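PDB 3C5O: UPF0311 protein RPA1785, which is of unknown function but forms a closed antiparallel beta-barrel and probably belongs with the allene oxide cyclase-like barrels. Local coordinates for residues Gly40-Gly45 with Ser49-Pro54; Tyr128-Leu131 with Leu135-Gly138. One frame throughout, in Å; residues are numbered along the deposited sequence. Where two conformers were deposited one is given.

From the N terminus, strand 9-27 is the first strand of the barrel, and interaction 1 comes next: residues 40-45 and 49-54 pair beside the turn between strands 32-45 and 48-62, closing a short hairpin. The chain then runs through most of the remaining strands before interaction 2, where the loop segment 128-131 folds back on residues 135-138, at strand 136-142. The two loops follow in series and neither nest nor cross. The centres of interactions 1 and 2 are about 15 Å apart, and they do not touch. F13 of strand 9-27 bridges them, meeting V43 of interaction 1 and W130 and L131 of interaction 2.

Interaction 1 of 2, residues Gly40-Gly45 with Ser49-Pro54; sequences GGEVKG and SGQVLP
V43 and G50 face each other as a hydrogen-bonded pair in the antiparallel hairpin of strands 32-45 and 48-62, neighbours in the barrel wall. V43 N gives G50 O a nearly straight bond (2.8 Å, 169°), and G50 N returns one to V43 O. Next along, V52 N reaches G41 O at 2.9 Å.

The buried face is the tight one. V52 lies over the two glycines: CG1 comes 3.6 Å from G40 O, while CG2, placed beside its own backbone N by the first torsion (CG1 anti to that N, chi1 171°), rests 3.7 Å from G41 C. A side chain on G41 would collide with this methyl, and at the backbone angles of G41 a CB would also be jammed against the carbonyl O of G40. V52 CG2 also meets V43 CG2 at 4.2 Å, and both valines pack on I15 of strand 9-27, with F76 and Y74 of strand 68-78 beside V43 and V52 respectively.

The other face is exposed and less settled. E42 and Q51, a non-hydrogen-bonded pair, run side by side with carboxylate and amide planes 76° apart; Q51 has two conformers, and the modelled approach of their ends is too short to trust. At the G41-V52 end a water donates to V52 O at 2.9 Å and weakly accepts from G41 N at 3.5 Å.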
ATOM      1  N   GLY B  40      14.730 -18.940  -3.985  1.00 50.77           N
ATOM      2  CA  GLY B  40      14.127 -20.054  -4.723  1.00 51.37           C
ATOM      3  C   GLY B  40      13.079 -20.741  -3.843  1.00 50.63           C
ATOM      4  O   GLY B  40      12.645 -20.188  -2.825  1.00 49.30           O
ATOM      5  N   GLY B  41      12.700 -21.950  -4.226  1.00 51.73           N
ATOM      6  CA  GLY B  41      11.680 -22.716  -3.546  1.00 52.27           C
ATOM      7  C   GLY B  41      10.785 -23.481  -4.496  1.00 54.29           C
ATOM      8  O   GLY B  41      11.072 -23.593  -5.700  1.00 55.26           O
ATOM      9  N   GLU B  42       9.684 -23.997  -3.959  1.00 54.84           N
ATOM     10  CA  GLU B  42       8.811 -24.904  -4.690  1.00 57.32           C
ATOM     11  C   GLU B  42       7.388 -24.610  -4.294  1.00 55.36           C
ATOM     12  O   GLU B  42       7.126 -24.181  -3.174  1.00 54.17           O
ATOM     13  CB  GLU B  42       9.114 -26.353  -4.305  1.00 60.90           C
ATOM     14  CG  GLU B  42      10.570 -26.768  -4.439  1.00 68.86           C
ATOM     15  CD  GLU B  42      10.774 -27.783  -5.578  1.00 80.55           C
ATOM     16  OE1 GLU B  42      10.065 -28.836  -5.610  1.00 86.04           O
ATOM     17  OE2 GLU B  42      11.653 -27.536  -6.448  1.00 84.39           O
ATOM     18  N   VAL B  43       6.467 -24.856  -5.209  1.00 55.44           N
ATOM     19  CA  VAL B  43       5.048 -24.783  -4.914  1.00 54.48           C
ATOM     20  C   VAL B  43       4.414 -26.125  -5.222  1.00 57.81           C
ATOM     21  O   VAL B  43       4.658 -26.707  -6.284  1.00 59.45           O
ATOM     22  CB  VAL B  43       4.376 -23.681  -5.731  1.00 52.99           C
ATOM     23  CG1 VAL B  43       2.893 -23.675  -5.505  1.00 49.97           C
ATOM     24  CG2 VAL B  43       4.979 -22.328  -5.343  1.00 50.20           C
ATOM     25  N   LYS B  44       3.629 -26.649  -4.286  1.00 58.90           N
ATOM     26  CA  LYS B  44       3.032 -27.962  -4.500  1.00 62.25           C
ATOM     27  C   LYS B  44       1.702 -28.171  -3.788  1.00 62.58           C
ATOM     28  O   LYS B  44       1.515 -27.824  -2.615  1.00 60.61           O
ATOM     29  CB  LYS B  44       4.014 -29.095  -4.166  1.00 63.88           C
ATOM     30  CG  LYS B  44       3.675 -30.381  -4.908  1.00 68.70           C
ATOM     31  CD  LYS B  44       4.594 -31.540  -4.553  1.00 72.03           C
ATOM     32  CE  LYS B  44       3.975 -32.869  -5.004  1.00 79.22           C
ATOM     33  NZ  LYS B  44       4.864 -34.042  -4.760  1.00 84.07           N
ATOM     34  N   GLY B  45       0.786 -28.745  -4.551  1.00 64.69           N
ATOM     35  CA  GLY B  45      -0.545 -29.116  -4.107  1.00 67.42           C
ATOM     36  C   GLY B  45      -1.119 -29.961  -5.220  1.00 70.78           C
ATOM     37  O   GLY B  45      -0.376 -30.380  -6.109  1.00 71.48           O
ATOM     38  N   SER B  49       2.078 -27.291  -9.454  1.00 63.22           N
ATOM     39  CA  SER B  49       3.456 -27.650  -9.194  1.00 62.92           C
ATOM     40  C   SER B  49       4.362 -26.599  -9.801  1.00 61.14           C
ATOM     41  O   SER B  49       4.399 -26.428 -11.019  1.00 62.12           O
ATOM     42  CB  SER B  49       3.779 -29.025  -9.759  1.00 66.17           C
ATOM     43  OG  SER B  49       5.178 -29.200  -9.827  1.00 68.46           O
ATOM     44  N   GLY B  50       5.091 -25.894  -8.951  1.00 57.83           N
ATOM     45  CA  GLY B  50       5.849 -24.754  -9.408  1.00 56.63           C
ATOM     46  C   GLY B  50       7.194 -24.603  -8.754  1.00 56.26           C
ATOM     47  O   GLY B  50       7.528 -25.298  -7.810  1.00 57.37           O
ATOM     48  N   GLN B  51       7.976 -23.680  -9.279  0.70 55.81           N
ATOM     49  CA  GLN B  51       9.287 -23.390  -8.756  0.70 55.66           C
ATOM     50  C   GLN B  51       9.249 -21.902  -8.403  0.70 52.97           C
ATOM     51  O   GLN B  51       8.791 -21.093  -9.214  0.70 52.13           O
ATOM     52  CB  GLN B  51      10.312 -23.676  -9.860  0.70 58.67           C
ATOM     53  CG  GLN B  51      11.620 -24.366  -9.443  0.70 61.91           C
ATOM     54  CD  GLN B  51      11.429 -25.716  -8.743  0.70 65.01           C
ATOM     55  OE1 GLN B  51      10.514 -26.492  -9.045  0.70 65.79           O
ATOM     56  NE2 GLN B  51      12.307 -25.991  -7.788  0.70 65.96           N
ATOM     57  N   VAL B  52       9.675 -21.542  -7.188  1.00 51.45           N
ATOM     58  CA  VAL B  52       9.746 -20.139  -6.776  1.00 48.71           C
ATOM     59  C   VAL B  52      10.945 -19.586  -7.512  1.00 50.38           C
ATOM     60  O   VAL B  52      12.006 -20.241  -7.548  1.00 52.67           O
ATOM     61  CB  VAL B  52       9.908 -19.942  -5.241  1.00 47.42           C
ATOM     62  CG1 VAL B  52      10.204 -18.450  -4.909  1.00 45.68           C
ATOM     63  CG2 VAL B  52       8.673 -20.422  -4.491  1.00 45.19           C
ATOM     64  N   LEU B  53      10.775 -18.413  -8.124  1.00 49.66           N
ATOM     65  CA  LEU B  53      11.830 -17.816  -8.933  1.00 51.28           C
ATOM     66  C   LEU B  53      12.913 -17.179  -8.055  1.00 52.15           C
ATOM     67  O   LEU B  53      12.623 -16.756  -6.927  1.00 51.06           O
ATOM     68  CB  LEU B  53      11.239 -16.849  -9.962  1.00 50.35           C
ATOM     69  CG  LEU B  53      10.286 -17.471 -11.007  1.00 49.55           C
ATOM     70  CD1 LEU B  53       9.690 -16.369 -11.904  1.00 47.85           C
ATOM     71  CD2 LEU B  53      10.947 -18.559 -11.876  1.00 51.19           C
ATOM     72  N   PRO B  54      14.176 -17.170  -8.540  1.00 54.30           N
ATOM     73  CA  PRO B  54      15.330 -16.733  -7.758  1.00 55.06           C
ATOM     74  C   PRO B  54      15.430 -15.234  -7.493  1.00 55.07           C
ATOM     75  O   PRO B  54      16.501 -14.643  -7.700  1.00 56.95           O
ATOM     76  CB  PRO B  54      16.516 -17.199  -8.618  1.00 58.23           C
ATOM     77  CG  PRO B  54      15.995 -17.220 -10.001  1.00 57.49           C
ATOM     78  CD  PRO B  54      14.581 -17.677  -9.871  1.00 56.29           C
TER
HETATM   79  O   HOH W   1      13.981 -22.422  -7.395  1.00 67.88           O

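Interaction 2 of 2, residues Tyr128-Leu131 with Leu135-Gly138; sequences YQWL and LFVG
F136 points its ring at the loop turn carrying W130 and L131, and these three residues make the whole contact. The segment starts at L135, which points away from that turn and packs on R118 of strand 114-122 and on T117 of the third subunit; its backbone N is hydrogen-bonded to Y114 OH of that same subunit.

F136 points toward the turn. With CG anti to its carbonyl carbon (chi1 -61°), the phenyl reaches the turn edge first. CE1 lies 3.8 Å from W130 CZ3, the two side chains crossing at about a right angle, and CZ is 4.0 Å from L131 CD2. Farther round the edge CE2 comes within 3.1 Å of L131 O, which lies near the ring plane. The indole is braced from its own side, since L131 CD2 sits 3.5 Å above one of its faces, toward the rim, and the 3-10 turn that carries both side chains is held by L131 N to Y128 O at 3.0 Å.

F136 belongs to strand 136-142, which runs between strands 114-122 and 146-154 in the antiparallel barrel, so the loop turn is packed against a wall strand. The phenyl also stacks edge-to-face with F121 and touches P119, V151 and Q153. An alanine here would take away the whole ring, and W130 CZ3, L131 CD2 and F121 would probably each lose a packing partner, opening a gap between turn and strand.

V137, next in sequence, shares backbone hydrogen bonding with H152 and packs on V137 of the third subunit, while G138 pairs through its backbone with T117 of its own chain.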
ATOM      1  N   TYR B 128      -5.005 -20.782 -13.907  1.00 60.06           N
ATOM      2  CA  TYR B 128      -4.716 -20.308 -12.554  1.00 58.46           C
ATOM      3  C   TYR B 128      -5.431 -19.010 -12.238  1.00 58.20           C
ATOM      4  O   TYR B 128      -5.138 -18.347 -11.253  1.00 56.33           O
ATOM      5  CB  TYR B 128      -3.198 -20.174 -12.337  1.00 56.71           C
ATOM      6  CG  TYR B 128      -2.502 -21.494 -12.522  1.00 57.74           C
ATOM      7  CD1 TYR B 128      -1.983 -21.866 -13.768  1.00 57.93           C
ATOM      8  CD2 TYR B 128      -2.432 -22.407 -11.485  1.00 55.90           C
ATOM      9  CE1 TYR B 128      -1.364 -23.090 -13.945  1.00 57.97           C
ATOM     10  CE2 TYR B 128      -1.829 -23.638 -11.665  1.00 58.28           C
ATOM     11  CZ  TYR B 128      -1.290 -23.970 -12.889  1.00 59.31           C
ATOM     12  OH  TYR B 128      -0.682 -25.200 -13.052  1.00 63.18           O
ATOM     13  N   GLN B 129      -6.381 -18.680 -13.092  1.00 60.53           N
ATOM     14  CA  GLN B 129      -7.247 -17.523 -12.948  1.00 61.68           C
ATOM     15  C   GLN B 129      -7.938 -17.513 -11.589  1.00 60.99           C
ATOM     16  O   GLN B 129      -8.114 -16.455 -10.987  1.00 60.12           O
ATOM     17  CB  GLN B 129      -8.300 -17.562 -14.075  1.00 64.61           C
ATOM     18  CG  GLN B 129      -8.532 -16.272 -14.849  1.00 66.29           C
ATOM     19  CD  GLN B 129      -7.273 -15.708 -15.508  1.00 66.24           C
ATOM     20  OE1 GLN B 129      -6.239 -15.578 -14.864  1.00 57.87           O
ATOM     21  NE2 GLN B 129      -7.377 -15.344 -16.817  1.00 67.08           N
ATOM     22  N   TRP B 130      -8.320 -18.694 -11.110  1.00 61.29           N
ATOM     23  CA  TRP B 130      -8.970 -18.826  -9.801  1.00 60.84           C
ATOM     24  C   TRP B 130      -8.147 -18.232  -8.649  1.00 58.06           C
ATOM     25  O   TRP B 130      -8.706 -17.894  -7.617  1.00 58.28           O
ATOM     26  CB  TRP B 130      -9.342 -20.290  -9.499  1.00 62.04           C
ATOM     27  CG  TRP B 130      -8.154 -21.246  -9.358  1.00 61.42           C
ATOM     28  CD1 TRP B 130      -7.418 -21.791 -10.379  1.00 61.47           C
ATOM     29  CD2 TRP B 130      -7.591 -21.765  -8.142  1.00 59.38           C
ATOM     30  NE1 TRP B 130      -6.434 -22.604  -9.870  1.00 61.21           N
ATOM     31  CE2 TRP B 130      -6.513 -22.602  -8.504  1.00 58.31           C
ATOM     32  CE3 TRP B 130      -7.898 -21.613  -6.785  1.00 59.11           C
ATOM     33  CZ2 TRP B 130      -5.739 -23.282  -7.565  1.00 57.47           C
ATOM     34  CZ3 TRP B 130      -7.114 -22.292  -5.846  1.00 58.65           C
ATOM     35  CH2 TRP B 130      -6.054 -23.116  -6.244  1.00 57.75           C
ATOM     36  N   LEU B 131      -6.827 -18.124  -8.825  1.00 55.51           N
ATOM     37  CA  LEU B 131      -5.947 -17.601  -7.777  1.00 52.82           C
ATOM     38  C   LEU B 131      -6.237 -16.129  -7.421  1.00 53.24           C
ATOM     39  O   LEU B 131      -5.914 -15.674  -6.322  1.00 50.50           O
ATOM     40  CB  LEU B 131      -4.464 -17.794  -8.136  1.00 50.55           C
ATOM     41  CG  LEU B 131      -3.945 -19.243  -8.191  1.00 49.90           C
ATOM     42  CD1 LEU B 131      -2.460 -19.239  -8.463  1.00 49.31           C
ATOM     43  CD2 LEU B 131      -4.222 -19.999  -6.904  1.00 48.69           C
ATOM     44  N   LEU B 135     -10.001 -15.192  -1.633  1.00 55.06           N
ATOM     45  CA  LEU B 135      -9.038 -14.810  -0.617  1.00 53.58           C
ATOM     46  C   LEU B 135      -8.336 -16.074  -0.142  1.00 52.58           C
ATOM     47  O   LEU B 135      -8.931 -17.166  -0.144  1.00 53.66           O
ATOM     48  CB  LEU B 135      -9.768 -14.175   0.550  1.00 55.66           C
ATOM     49  CG  LEU B 135      -9.096 -13.232   1.528  1.00 55.50           C
ATOM     50  CD1 LEU B 135      -9.080 -11.879   0.910  1.00 57.76           C
ATOM     51  CD2 LEU B 135      -9.919 -13.202   2.798  1.00 59.56           C
ATOM     52  N   PHE B 136      -7.084 -15.938   0.283  1.00 50.17           N
ATOM     53  CA  PHE B 136      -6.341 -17.078   0.789  1.00 49.85           C
ATOM     54  C   PHE B 136      -5.717 -16.705   2.113  1.00 50.06           C
ATOM     55  O   PHE B 136      -5.431 -15.526   2.383  1.00 49.30           O
ATOM     56  CB  PHE B 136      -5.251 -17.520  -0.193  1.00 48.23           C
ATOM     57  CG  PHE B 136      -5.769 -17.958  -1.536  1.00 50.10           C
ATOM     58  CD1 PHE B 136      -5.941 -19.302  -1.827  1.00 50.41           C
ATOM     59  CD2 PHE B 136      -6.038 -17.025  -2.535  1.00 50.54           C
ATOM     60  CE1 PHE B 136      -6.426 -19.715  -3.078  1.00 53.24           C
ATOM     61  CE2 PHE B 136      -6.510 -17.427  -3.785  1.00 51.71           C
ATOM     62  CZ  PHE B 136      -6.706 -18.778  -4.058  1.00 52.88           C
ATOM     63  N   VAL B 137      -5.518 -17.706   2.961  1.00 50.99           N
ATOM     64  CA  VAL B 137      -4.811 -17.494   4.226  1.00 50.61           C
ATOM     65  C   VAL B 137      -3.653 -18.484   4.276  1.00 49.87           C
ATOM     66  O   VAL B 137      -3.805 -19.642   3.930  1.00 50.14           O
ATOM     67  CB  VAL B 137      -5.744 -17.697   5.441  1.00 52.55           C
ATOM     68  CG1 VAL B 137      -4.993 -17.514   6.764  1.00 51.63           C
ATOM     69  CG2 VAL B 137      -6.896 -16.721   5.392  1.00 54.47           C
ATOM     70  N   GLY B 138      -2.485 -18.023   4.700  1.00 49.40           N
ATOM     71  CA  GLY B 138      -1.340 -18.913   4.861  1.00 48.81           C
ATOM     72  C   GLY B 138      -1.009 -19.198   6.310  1.00 49.38           C
ATOM     73  O   GLY B 138      -0.987 -18.285   7.119  1.00 50.06           O
TER